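Local coordinates for Tol-Pal system protein TolB (Acinetobacter baumannii, PDB 7MX5), which probably acts, as the periplasmic member of the Tol-Pal system, in outer membrane invagination during cell division and in maintaining outer membrane integrity, at residues R109-G114 and D158-K163; T210-L215 and M228-S233; N216-F221 and D260-Y265; T345-S350 and V361-E366; G370-M375 and G390-P395. One frame throughout, in Å; residues are numbered along the deposited sequence.

Contact 1 ties the helical side of the amino-terminal domain to the first sheet of the beta-propeller, and its centre lies about 29 Å from that of contact 3, on the opposite side of the chain's centre. Contacts 2 and 3 share the strand at 215-221, their centres about 9 Å apart; contact 2 holds the link entering that strand against strand 227-232 of its blade, and contact 3 sets the strand beside the next blade. Contacts 4 and 5 form a second pair, about 7 Å between centres, joined by Glu349, which reaches both Arg393 and the backbone of Glu394. Contacts 3 and 4 meet where Arg264 packs on Ser350, with centres about 18 Å apart.

Contact 1: residues R109-G114 and D158-K163; sequences RIRQAG and DGEQPK
Arg111 lays its guanidinium across the aliphatic stem of Glu160, with CG of Glu160 over one face and Arg111 NE 3.5 Å from Glu160 CB. The edge of the same group does the polar work. Arg111 NH2 reaches Asp158 OD2 at a short 2.5 Å, in a salt bridge whose acceptor lies only 9° out of the guanidinium plane and whose two planes are nearly coplanar. Water 1 fills the neighbouring position on that edge: it accepts from Arg111 NE at 2.8 Å and donates to Asp158 OD1 at 2.7 Å, so one carboxylate is joined to the arginine both directly and through solvent. The aspartate is itself fixed by an Asx turn, in which Glu160 N donates to Asp158 OD1 over 3.1 Å, approaching from above the carboxylate plane. A chi1 of 59° holds CG of Asp158 between its own N and carbonyl carbon, placing OD1 for this turn. Arg111 stands in the first turn of helix 110-126, which packs through Ala113 on strand 96-105 of the amino-terminal domain's mixed sheet, whereas Asp158 to Gln161 lie in the loop between strands 150-156 and 163-168 of a propeller blade; the contact is therefore an interdomain one, near the surface. Arg38 also touches Asp158. Farther along the loop, Gln161 OE1 receives a weak bond from Arg109 NH1 at 3.4 Å, near the plane of that guanidinium, one of whose faces lies against the amide of Gln112. Water 2 accepts from the backbone N of Arg111 at 2.8 Å and donates weakly to Gln161 OE1.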
# COMPACT_ATOMS: atom_id res chain seq x y z
N ARG A 109 19.85 8.69 7.34
CA ARG A 109 18.90 7.91 6.57
C ARG A 109 18.78 6.53 7.20
O ARG A 109 19.00 5.51 6.54
CB ARG A 109 19.32 7.82 5.10
CG ARG A 109 19.40 9.17 4.40
CD ARG A 109 18.08 9.93 4.54
NE ARG A 109 17.08 9.46 3.58
CZ ARG A 109 15.85 9.09 3.91
NH1 ARG A 109 15.43 9.11 5.16
NH2 ARG A 109 15.02 8.69 2.95
N ILE A 110 18.41 6.50 8.47
CA ILE A 110 18.49 5.29 9.28
C ILE A 110 17.23 4.43 9.14
O ILE A 110 17.31 3.20 9.09
CB ILE A 110 18.77 5.67 10.75
CG1 ILE A 110 18.66 4.45 11.67
CG2 ILE A 110 17.83 6.79 11.20
CD1 ILE A 110 19.90 3.59 11.66
N ARG A 111 16.05 5.06 9.08
CA ARG A 111 14.82 4.29 8.95
C ARG A 111 14.73 3.59 7.60
O ARG A 111 14.21 2.47 7.52
CB ARG A 111 13.60 5.19 9.16
CG ARG A 111 13.30 5.49 10.62
CD ARG A 111 11.84 5.86 10.83
NE ARG A 111 10.98 4.70 10.99
CZ ARG A 111 10.97 3.89 12.04
NH1 ARG A 111 11.77 4.10 13.07
NH2 ARG A 111 10.14 2.86 12.06
N GLN A 112 15.25 4.22 6.54
CA GLN A 112 15.27 3.56 5.24
C GLN A 112 16.25 2.40 5.21
O GLN A 112 16.03 1.42 4.50
CB GLN A 112 15.60 4.58 4.14
CG GLN A 112 17.04 5.06 4.15
CD GLN A 112 17.50 5.56 2.80
OE1 GLN A 112 16.94 6.50 2.24
NE2 GLN A 112 18.54 4.92 2.26
N ALA A 113 17.34 2.49 5.98
CA ALA A 113 18.32 1.41 6.00
C ALA A 113 17.76 0.18 6.70
O ALA A 113 17.98 -0.95 6.25
CB ALA A 113 19.61 1.88 6.68
N GLY A 114 17.04 0.37 7.81
CA GLY A 114 16.43 -0.76 8.48
C GLY A 114 15.37 -1.44 7.64
O GLY A 114 15.25 -2.66 7.66
N ASP A 158 5.14 2.17 7.66
CA ASP A 158 4.82 2.17 9.08
C ASP A 158 4.27 3.50 9.55
O ASP A 158 4.06 3.69 10.76
CB ASP A 158 6.05 1.78 9.91
CG ASP A 158 7.23 2.72 9.68
OD1 ASP A 158 7.13 3.63 8.83
OD2 ASP A 158 8.26 2.55 10.37
N GLY A 159 4.02 4.44 8.63
CA GLY A 159 3.51 5.75 8.97
C GLY A 159 4.55 6.77 9.35
O GLY A 159 4.21 7.95 9.51
N GLU A 160 5.81 6.37 9.48
CA GLU A 160 6.85 7.30 9.90
C GLU A 160 7.33 8.14 8.72
O GLU A 160 7.13 7.80 7.55
CB GLU A 160 8.03 6.55 10.51
CG GLU A 160 7.69 5.78 11.78
CD GLU A 160 7.40 6.68 12.96
OE1 GLU A 160 7.75 7.88 12.90
OE2 GLU A 160 6.82 6.20 13.95
N GLN A 161 7.97 9.26 9.05
CA GLN A 161 8.48 10.22 8.08
C GLN A 161 7.39 10.68 7.10
O GLN A 161 7.48 10.43 5.90
CB GLN A 161 9.66 9.63 7.32
CG GLN A 161 10.64 8.85 8.18
CD GLN A 161 12.09 9.09 7.79
OE1 GLN A 161 12.60 8.46 6.86
NE2 GLN A 161 12.76 9.99 8.50
N PRO A 162 6.35 11.35 7.60
CA PRO A 162 5.30 11.83 6.70
C PRO A 162 5.74 13.05 5.92
O PRO A 162 6.48 13.91 6.41
CB PRO A 162 4.15 12.16 7.65
CG PRO A 162 4.83 12.57 8.91
CD PRO A 162 6.12 11.77 8.99
N LYS A 163 5.28 13.12 4.67
CA LYS A 163 5.59 14.23 3.78
C LYS A 163 4.28 14.82 3.28
O LYS A 163 3.53 14.15 2.56
CB LYS A 163 6.47 13.76 2.61
CG LYS A 163 7.20 14.86 1.84
CD LYS A 163 6.27 15.63 0.91
CE LYS A 163 7.03 16.53 -0.03
NZ LYS A 163 7.92 15.78 -0.95
O HOH W 1 9.73 4.14 8.50
O HOH W 2 15.71 7.74 8.22

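Contact 2: residues T210-L215 and M228-S233; sequences TSFKGL and MLFTAS
Phe212 points the edge of its ring at two residues of strand 227-232 within a four-stranded propeller blade: its CZ lies 3.8 Å from Phe230 CE2, and its CE1 meets Ala232 CB at 3.5 Å. The nearest atom of each ring, Phe212 CZ and Phe230 CE2, lies near the plane of the other, so the pair meets rim to rim and is not a stack. Leu215 adds CD1, 3.6 Å from Phe230 CD2, with the two side chains crossing at about a right angle. Thr210 places CG2 over one face of Phe230. Behind these groups, Leu215 CB lies over one face of Phe212, toward its rim, and Ile196 of the preceding blade touches both Leu215 and Phe230. The apolar cluster lies beside the link through which the chain leaves strand 206-211 of one blade and enters strand 215-221 of the next. Leu215 and Ala232 form an antiparallel non-hydrogen-bonded pair, which sets the register. Beyond it, Ser233 N donates to Gly214 O over a short 2.5 Å, at an N-H...O angle of 164°. Ser233 OG is held by Asn216 OD1. Gly214 CA in turn approaches Ser233 O at 3.1 Å in a CA-H...O contact.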
# COMPACT_ATOMS: atom_id res chain seq x y z
N THR A 210 -6.65 18.02 -15.78
CA THR A 210 -7.96 18.37 -16.32
C THR A 210 -8.77 19.08 -15.23
O THR A 210 -8.49 18.94 -14.04
CB THR A 210 -8.72 17.14 -16.83
OG1 THR A 210 -9.86 17.57 -17.60
CG2 THR A 210 -9.19 16.28 -15.68
N SER A 211 -9.77 19.84 -15.67
CA SER A 211 -10.61 20.61 -14.75
C SER A 211 -11.85 21.14 -15.45
O SER A 211 -11.75 21.96 -16.37
CB SER A 211 -9.82 21.78 -14.16
OG SER A 211 -10.53 22.39 -13.10
N PHE A 212 -13.03 20.68 -15.03
CA PHE A 212 -14.28 21.19 -15.57
C PHE A 212 -15.39 20.96 -14.54
O PHE A 212 -15.12 20.64 -13.38
CB PHE A 212 -14.61 20.54 -16.92
CG PHE A 212 -14.39 19.05 -16.95
CD1 PHE A 212 -15.39 18.18 -16.55
CD2 PHE A 212 -13.19 18.52 -17.40
CE1 PHE A 212 -15.20 16.82 -16.58
CE2 PHE A 212 -12.99 17.16 -17.44
CZ PHE A 212 -13.99 16.30 -17.03
N LYS A 213 -16.64 21.12 -14.98
CA LYS A 213 -17.77 21.15 -14.06
C LYS A 213 -18.19 19.76 -13.62
O LYS A 213 -18.61 19.57 -12.47
CB LYS A 213 -18.94 21.88 -14.71
CG LYS A 213 -19.00 21.71 -16.23
CD LYS A 213 -20.16 22.47 -16.84
CE LYS A 213 -19.83 22.93 -18.25
NZ LYS A 213 -21.03 22.92 -19.14
N GLY A 214 -18.11 18.77 -14.50
CA GLY A 214 -18.58 17.44 -14.20
C GLY A 214 -17.53 16.47 -13.71
O GLY A 214 -17.83 15.27 -13.59
N LEU A 215 -16.32 16.93 -13.41
CA LEU A 215 -15.24 16.04 -13.00
C LEU A 215 -15.54 15.43 -11.63
O LEU A 215 -15.67 16.15 -10.64
CB LEU A 215 -13.92 16.81 -12.96
CG LEU A 215 -12.68 16.00 -12.58
CD1 LEU A 215 -12.44 14.88 -13.58
CD2 LEU A 215 -11.46 16.91 -12.48
N MET A 228 -4.22 8.16 -18.82
CA MET A 228 -4.82 8.26 -17.49
C MET A 228 -6.33 8.13 -17.61
O MET A 228 -6.94 8.74 -18.49
CB MET A 228 -4.46 9.58 -16.81
CG MET A 228 -5.31 9.90 -15.59
SD MET A 228 -5.16 11.62 -15.05
CE MET A 228 -6.66 12.30 -15.76
N LEU A 229 -6.92 7.32 -16.73
CA LEU A 229 -8.36 7.20 -16.64
C LEU A 229 -8.88 8.09 -15.51
O LEU A 229 -8.19 8.34 -14.52
CB LEU A 229 -8.79 5.75 -16.38
CG LEU A 229 -8.64 4.77 -17.54
CD1 LEU A 229 -8.62 3.35 -17.02
CD2 LEU A 229 -9.75 4.95 -18.56
N PHE A 230 -10.12 8.56 -15.67
CA PHE A 230 -10.75 9.38 -14.65
C PHE A 230 -12.26 9.32 -14.83
O PHE A 230 -12.76 9.00 -15.91
CB PHE A 230 -10.25 10.83 -14.69
CG PHE A 230 -10.55 11.55 -15.98
CD1 PHE A 230 -9.78 11.33 -17.11
CD2 PHE A 230 -11.59 12.46 -16.05
CE1 PHE A 230 -10.05 12.00 -18.29
CE2 PHE A 230 -11.87 13.14 -17.22
CZ PHE A 230 -11.09 12.91 -18.34
N THR A 231 -12.97 9.63 -13.75
CA THR A 231 -14.42 9.66 -13.75
C THR A 231 -14.92 11.09 -13.85
O THR A 231 -14.36 12.00 -13.23
CB THR A 231 -14.98 9.01 -12.48
OG1 THR A 231 -14.22 7.83 -12.17
CG2 THR A 231 -16.44 8.63 -12.67
N ALA A 232 -15.97 11.29 -14.64
CA ALA A 232 -16.53 12.61 -14.84
C ALA A 232 -17.95 12.47 -15.37
O ALA A 232 -18.23 11.57 -16.17
CB ALA A 232 -15.69 13.44 -15.81
N SER A 233 -18.83 13.36 -14.93
CA SER A 233 -20.23 13.38 -15.35
C SER A 233 -20.52 14.76 -15.92
O SER A 233 -20.92 15.66 -15.18
CB SER A 233 -21.16 13.06 -14.18
OG SER A 233 -20.71 13.67 -12.98

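Contact 3: residues N216-F221 and D260-Y265; sequences NGAPSF and DTEARY
With chi1 at 177°, Ser220 swings OG away from its own backbone N and out toward the N-H of Tyr265, which donates to it over 3.5 Å in a straight (163°) but weak bond. Tyr265 has CG beside its own N, which carries the ring across the end of the facing strand and brings CE2 to 3.2 Å from Ser220 O, a carbonyl at the ring's edge. The ring's hydroxyl is bonded weakly to Gln242. Ala218 CB packs on Glu262 CG at 3.7 Å, while the carboxylate of Glu262 turns away to a salt bridge with Arg306. These strands are parallel neighbours from consecutive propeller blades: the axes of 216-221 and 263-265 diverge by 13° and approach no closer than 6.3 Å, too far for backbone pairing. Within its own sheet, the first of them carries a classic beta bulge, Asn216 and Gly217 facing Thr231. Two waters occupy the gap. Water 4 donates to Ala218 O at 2.5 Å and accepts from Ala263 N at 2.8 Å; water 3 donates to Ala263 O at 2.7 Å, weakly to Ala218 O, and accepts from Arg264 NE. Polar backbone atoms of both strands are thus satisfied through solvent, which implies that between these two segments water and side-chain packing do most of the joining, while Thr231 OG1 makes a direct bond to Thr261 O beside them.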
# COMPACT_ATOMS: atom_id res chain seq x y z
N ASN A 216 -15.66 14.10 -11.59
CA ASN A 216 -15.79 13.38 -10.33
C ASN A 216 -14.42 13.04 -9.74
O ASN A 216 -14.23 13.12 -8.53
CB ASN A 216 -16.61 12.11 -10.52
CG ASN A 216 -18.08 12.39 -10.72
OD1 ASN A 216 -18.52 12.71 -11.83
ND2 ASN A 216 -18.86 12.25 -9.65
N GLY A 217 -13.47 12.65 -10.59
CA GLY A 217 -12.13 12.36 -10.14
C GLY A 217 -11.71 10.92 -10.32
O GLY A 217 -11.86 10.35 -11.41
N ALA A 218 -11.17 10.32 -9.25
CA ALA A 218 -10.67 8.95 -9.24
C ALA A 218 -9.67 8.71 -10.37
O ALA A 218 -9.96 7.95 -11.30
CB ALA A 218 -11.84 7.95 -9.35
N PRO A 219 -8.49 9.32 -10.32
CA PRO A 219 -7.52 9.12 -11.39
C PRO A 219 -6.80 7.79 -11.27
O PRO A 219 -6.69 7.20 -10.19
CB PRO A 219 -6.54 10.29 -11.20
CG PRO A 219 -6.69 10.72 -9.79
CD PRO A 219 -8.00 10.22 -9.26
N SER A 220 -6.33 7.31 -12.41
CA SER A 220 -5.56 6.07 -12.49
C SER A 220 -4.72 6.12 -13.75
O SER A 220 -5.20 6.53 -14.81
CB SER A 220 -6.48 4.84 -12.50
OG SER A 220 -5.72 3.65 -12.65
N PHE A 221 -3.46 5.71 -13.63
CA PHE A 221 -2.47 5.91 -14.69
C PHE A 221 -2.15 4.61 -15.40
O PHE A 221 -2.08 3.54 -14.78
CB PHE A 221 -1.20 6.53 -14.11
CG PHE A 221 -1.35 7.97 -13.73
CD1 PHE A 221 -1.34 8.96 -14.70
CD2 PHE A 221 -1.53 8.34 -12.41
CE1 PHE A 221 -1.49 10.29 -14.36
CE2 PHE A 221 -1.68 9.66 -12.06
CZ PHE A 221 -1.66 10.64 -13.04
N ASP A 260 -21.69 6.19 -8.70
CA ASP A 260 -20.33 6.68 -8.88
C ASP A 260 -19.38 5.51 -9.11
O ASP A 260 -19.45 4.49 -8.42
CB ASP A 260 -19.89 7.49 -7.66
CG ASP A 260 -19.19 8.78 -8.05
OD1 ASP A 260 -18.16 8.72 -8.75
OD2 ASP A 260 -19.68 9.87 -7.65
N THR A 261 -18.48 5.68 -10.08
CA THR A 261 -17.60 4.61 -10.50
C THR A 261 -16.15 5.09 -10.52
O THR A 261 -15.88 6.29 -10.50
CB THR A 261 -17.98 4.08 -11.89
OG1 THR A 261 -17.16 2.95 -12.22
CG2 THR A 261 -17.80 5.16 -12.94
N GLU A 262 -15.23 4.13 -10.55
CA GLU A 262 -13.80 4.39 -10.62
C GLU A 262 -13.16 3.34 -11.51
O GLU A 262 -13.48 2.15 -11.41
CB GLU A 262 -13.14 4.37 -9.23
CG GLU A 262 -13.88 5.15 -8.15
CD GLU A 262 -14.91 4.30 -7.42
OE1 GLU A 262 -15.01 3.09 -7.73
OE2 GLU A 262 -15.61 4.85 -6.55
N ALA A 263 -12.25 3.77 -12.38
CA ALA A 263 -11.57 2.89 -13.32
C ALA A 263 -10.12 2.69 -12.89
O ALA A 263 -9.45 3.64 -12.48
CB ALA A 263 -11.62 3.46 -14.74
N ARG A 264 -9.65 1.45 -12.97
CA ARG A 264 -8.30 1.08 -12.58
C ARG A 264 -7.69 0.20 -13.65
O ARG A 264 -8.26 -0.85 -13.99
CB ARG A 264 -8.29 0.37 -11.22
CG ARG A 264 -8.95 1.15 -10.10
CD ARG A 264 -7.91 1.79 -9.19
NE ARG A 264 -8.51 2.69 -8.22
CZ ARG A 264 -8.12 2.81 -6.96
NH1 ARG A 264 -7.13 2.07 -6.47
NH2 ARG A 264 -8.73 3.68 -6.17
N TYR A 265 -6.53 0.60 -14.17
CA TYR A 265 -5.87 -0.15 -15.23
C TYR A 265 -5.43 -1.52 -14.73
O TYR A 265 -5.02 -1.68 -13.58
CB TYR A 265 -4.65 0.60 -15.74
CG TYR A 265 -4.94 1.78 -16.64
CD1 TYR A 265 -5.23 1.59 -17.99
CD2 TYR A 265 -4.91 3.08 -16.15
CE1 TYR A 265 -5.49 2.67 -18.82
CE2 TYR A 265 -5.16 4.16 -16.97
CZ TYR A 265 -5.44 3.95 -18.30
OH TYR A 265 -5.70 5.03 -19.12
O HOH W 3 -9.59 4.81 -10.01
O HOH W 4 -11.59 6.52 -12.54

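Contact 4: residues T345-S350 and V361-E366; sequences TSLDES and VYATRE
Thr345 OG1 gives a bond of 2.7 Å to water 5, takes a weak one from Leu347 N at 3.4 Å, and sits beside Ala363 O of the facing strand. The same water donates to Ala363 O at 2.8 Å and to Leu347 O at 2.9 Å, so three groups hold it. One residue along, Ser346 N donates to Thr364 OG1 over 3.3 Å; a chi1 of 179° sets that hydroxyl anti to the threonine's own N, facing the loop. Leu347 supplies the apolar part with both branches: CD1 rests on Ala363 CB at 3.8 Å, and CD2 stands 3.6 Å above one face of the Arg365 guanidinium, toward its rim. That guanidinium is held by Glu391. Here the chain passes from strand 339-344 of one propeller blade to strand 352-353 of the next, turning at Asp348 through an inverse gamma turn. Glu349 puts OE2 3.6 Å from Ala363 CB, yet its carboxylate is bound to Arg393 and to the backbone N of Glu394. Water 6 then links Ser350 O to Ala363 N. Both backbone polar groups of the buried Ala363 are therefore satisfied by bridging waters, and the loop is joined to this part of the strand as much through solvent as by direct bonds.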
# COMPACT_ATOMS: atom_id res chain seq x y z
N THR A 345 -15.31 -3.79 6.99
CA THR A 345 -14.83 -2.43 6.85
C THR A 345 -16.00 -1.47 6.99
O THR A 345 -17.15 -1.82 6.70
CB THR A 345 -14.11 -2.20 5.52
OG1 THR A 345 -13.71 -0.83 5.41
CG2 THR A 345 -15.01 -2.56 4.35
N SER A 346 -15.70 -0.25 7.42
CA SER A 346 -16.72 0.76 7.68
C SER A 346 -16.91 1.74 6.53
O SER A 346 -17.83 2.56 6.59
CB SER A 346 -16.37 1.54 8.95
OG SER A 346 -16.17 0.67 10.05
N LEU A 347 -16.07 1.68 5.50
CA LEU A 347 -16.09 2.67 4.43
C LEU A 347 -16.16 1.98 3.08
O LEU A 347 -15.39 1.05 2.81
CB LEU A 347 -14.85 3.57 4.49
CG LEU A 347 -14.69 4.38 5.78
CD1 LEU A 347 -13.35 5.09 5.80
CD2 LEU A 347 -15.84 5.37 5.93
N ASP A 348 -17.09 2.43 2.23
CA ASP A 348 -17.18 1.98 0.85
C ASP A 348 -16.11 2.73 0.06
O ASP A 348 -16.37 3.72 -0.64
CB ASP A 348 -18.58 2.21 0.29
CG ASP A 348 -18.70 1.84 -1.17
OD1 ASP A 348 -18.08 0.85 -1.59
OD2 ASP A 348 -19.43 2.55 -1.90
N GLU A 349 -14.88 2.25 0.18
CA GLU A 349 -13.71 2.95 -0.35
C GLU A 349 -12.72 1.93 -0.89
O GLU A 349 -12.63 0.81 -0.39
CB GLU A 349 -13.06 3.82 0.74
CG GLU A 349 -12.04 4.82 0.23
CD GLU A 349 -11.97 6.06 1.10
OE1 GLU A 349 -12.90 6.90 1.03
OE2 GLU A 349 -11.00 6.19 1.88
N SER A 350 -11.97 2.35 -1.90
CA SER A 350 -11.08 1.43 -2.60
C SER A 350 -9.92 1.00 -1.70
O SER A 350 -9.31 1.84 -1.03
CB SER A 350 -10.54 2.08 -3.87
OG SER A 350 -10.25 1.11 -4.86
N VAL A 361 -3.91 -2.29 2.03
CA VAL A 361 -4.25 -1.18 2.91
C VAL A 361 -5.64 -0.68 2.54
O VAL A 361 -6.04 -0.71 1.37
CB VAL A 361 -3.20 -0.05 2.84
CG1 VAL A 361 -3.19 0.59 1.46
CG2 VAL A 361 -3.45 0.99 3.92
N TYR A 362 -6.38 -0.24 3.55
CA TYR A 362 -7.73 0.27 3.35
C TYR A 362 -8.08 1.18 4.51
O TYR A 362 -7.45 1.14 5.57
CB TYR A 362 -8.75 -0.87 3.23
CG TYR A 362 -8.84 -1.75 4.46
CD1 TYR A 362 -7.88 -2.71 4.72
CD2 TYR A 362 -9.90 -1.62 5.35
CE1 TYR A 362 -7.96 -3.52 5.85
CE2 TYR A 362 -9.99 -2.41 6.48
CZ TYR A 362 -9.02 -3.36 6.72
OH TYR A 362 -9.10 -4.16 7.84
N ALA A 363 -9.10 2.01 4.30
CA ALA A 363 -9.56 2.96 5.30
C ALA A 363 -10.81 2.41 5.98
O ALA A 363 -11.75 1.97 5.30
CB ALA A 363 -9.85 4.32 4.68
N THR A 364 -10.83 2.45 7.31
CA THR A 364 -11.96 1.96 8.08
C THR A 364 -12.06 2.78 9.36
O THR A 364 -11.33 3.76 9.55
CB THR A 364 -11.82 0.46 8.37
OG1 THR A 364 -12.93 0.02 9.15
CG2 THR A 364 -10.53 0.18 9.12
N ARG A 365 -12.97 2.38 10.25
CA ARG A 365 -13.18 3.06 11.52
C ARG A 365 -13.29 2.03 12.63
O ARG A 365 -14.09 1.10 12.54
CB ARG A 365 -14.44 3.94 11.49
CG ARG A 365 -14.33 5.16 10.58
CD ARG A 365 -15.69 5.79 10.36
NE ARG A 365 -15.63 6.88 9.39
CZ ARG A 365 -16.67 7.63 9.04
NH1 ARG A 365 -17.87 7.44 9.57
NH2 ARG A 365 -16.50 8.60 8.15
N GLU A 366 -12.49 2.21 13.68
CA GLU A 366 -12.52 1.35 14.86
C GLU A 366 -12.68 2.23 16.08
O GLU A 366 -11.87 3.13 16.31
CB GLU A 366 -11.25 0.50 14.96
CG GLU A 366 -11.43 -0.82 15.68
CD GLU A 366 -10.27 -1.76 15.45
OE1 GLU A 366 -10.05 -2.17 14.29
OE2 GLU A 366 -9.57 -2.10 16.44
O HOH W 5 -12.63 0.25 3.21
O HOH W 6 -10.00 2.08 1.75

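Contact 5: residues G370-M375 and G390-P395; sequences GLLSIM and GEVREP
Leu372 is packed tightly on two residues of the last strand: its CG lies 3.7 Å from Val392 CG1, and its CD2 meets Pro395 CG at 3.8 Å. Chi1 of -71° keeps the leucine's CG beside its own N, and from there its branches cross Val392 at about a right angle and run past the proline ring in the opposite sense. Val392 sends its other branch back to the backbone, CG2 coming within 3.3 Å of Gly370 O. Tyr138 and Leu3 close in around the Leu372 and Val392 pair. The two strands belong to different blades: 369-376 lies in the last one, whereas 391-397 completes the first by pairing with 135-141, which is how the C-terminal strand closes the propeller ring. Their axes are inclined at 49° and come as near as 4.5 Å, yet no clear hydrogen bond joins the segments. Having no side chain, Gly370 lets the backbones close to 3.8 Å between its CA and Glu391 CA. The looser side is the partly exposed Gly390 and the outward end of Glu391, whose OE1, already paired with Arg365, makes a long salt bridge of 3.7 Å with Arg393 NH1.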
# COMPACT_ATOMS: atom_id res chain seq x y z
N GLY A 370 -10.87 7.24 13.00
CA GLY A 370 -10.75 6.95 11.58
C GLY A 370 -9.31 6.60 11.26
O GLY A 370 -8.41 7.42 11.48
N LEU A 371 -9.07 5.39 10.76
CA LEU A 371 -7.72 4.87 10.67
C LEU A 371 -7.51 4.13 9.36
O LEU A 371 -8.46 3.78 8.65
CB LEU A 371 -7.41 3.93 11.85
CG LEU A 371 -8.41 2.80 12.11
CD1 LEU A 371 -8.01 1.53 11.37
CD2 LEU A 371 -8.53 2.53 13.60
N LEU A 372 -6.24 3.88 9.05
CA LEU A 372 -5.84 2.98 7.99
C LEU A 372 -5.51 1.62 8.59
O LEU A 372 -4.95 1.53 9.68
CB LEU A 372 -4.62 3.51 7.23
CG LEU A 372 -4.79 4.73 6.33
CD1 LEU A 372 -3.57 4.90 5.44
CD2 LEU A 372 -6.06 4.63 5.49
N SER A 373 -5.87 0.56 7.87
CA SER A 373 -5.57 -0.80 8.28
C SER A 373 -4.82 -1.52 7.17
O SER A 373 -5.17 -1.39 5.99
CB SER A 373 -6.84 -1.58 8.64
OG SER A 373 -7.18 -1.39 10.00
N ILE A 374 -3.78 -2.25 7.54
CA ILE A 374 -3.00 -3.06 6.61
C ILE A 374 -3.16 -4.51 7.00
O ILE A 374 -2.90 -4.89 8.15
CB ILE A 374 -1.51 -2.65 6.59
CG1 ILE A 374 -1.31 -1.40 5.74
CG2 ILE A 374 -0.66 -3.79 6.06
CD1 ILE A 374 -0.16 -0.54 6.18
N MET A 375 -3.62 -5.33 6.05
CA MET A 375 -3.89 -6.74 6.31
C MET A 375 -3.14 -7.60 5.31
O MET A 375 -3.01 -7.24 4.13
CB MET A 375 -5.39 -7.04 6.23
CG MET A 375 -6.07 -7.10 7.58
SD MET A 375 -7.61 -8.03 7.58
CE MET A 375 -6.99 -9.71 7.60
N GLY A 390 -9.10 13.20 13.75
CA GLY A 390 -9.70 13.12 12.43
C GLY A 390 -9.71 11.69 11.90
O GLY A 390 -9.61 10.71 12.65
N GLU A 391 -9.85 11.59 10.58
CA GLU A 391 -9.91 10.30 9.91
C GLU A 391 -8.92 10.26 8.75
O GLU A 391 -8.54 11.30 8.20
CB GLU A 391 -11.33 10.00 9.40
CG GLU A 391 -11.80 10.94 8.30
CD GLU A 391 -13.24 10.67 7.89
OE1 GLU A 391 -13.70 9.52 8.05
OE2 GLU A 391 -13.90 11.60 7.40
N VAL A 392 -8.51 9.05 8.40
CA VAL A 392 -7.60 8.80 7.28
C VAL A 392 -8.39 8.09 6.19
O VAL A 392 -9.09 7.11 6.46
CB VAL A 392 -6.39 7.96 7.71
CG1 VAL A 392 -5.17 8.33 6.89
CG2 VAL A 392 -6.12 8.14 9.20
N ARG A 393 -8.29 8.60 4.96
CA ARG A 393 -9.11 8.10 3.87
C ARG A 393 -8.27 7.93 2.61
O ARG A 393 -7.23 8.58 2.43
CB ARG A 393 -10.29 9.04 3.57
CG ARG A 393 -11.07 9.47 4.80
CD ARG A 393 -12.12 8.45 5.17
NE ARG A 393 -12.85 7.98 4.00
CZ ARG A 393 -14.10 8.32 3.71
NH1 ARG A 393 -14.80 9.11 4.51
NH2 ARG A 393 -14.67 7.84 2.61
N GLU A 394 -8.74 7.05 1.73
CA GLU A 394 -8.25 6.84 0.37
C GLU A 394 -6.75 6.59 0.33
O GLU A 394 -6.00 7.41 -0.21
CB GLU A 394 -8.61 8.05 -0.49
CG GLU A 394 -9.96 7.94 -1.18
CD GLU A 394 -10.48 9.28 -1.66
OE1 GLU A 394 -10.12 10.31 -1.06
OE2 GLU A 394 -11.26 9.29 -2.64
N PRO A 395 -6.27 5.47 0.86
CA PRO A 395 -4.84 5.16 0.77
C PRO A 395 -4.47 4.64 -0.61
O PRO A 395 -5.30 4.12 -1.36
CB PRO A 395 -4.65 4.07 1.83
CG PRO A 395 -5.96 3.37 1.87
CD PRO A 395 -7.01 4.43 1.60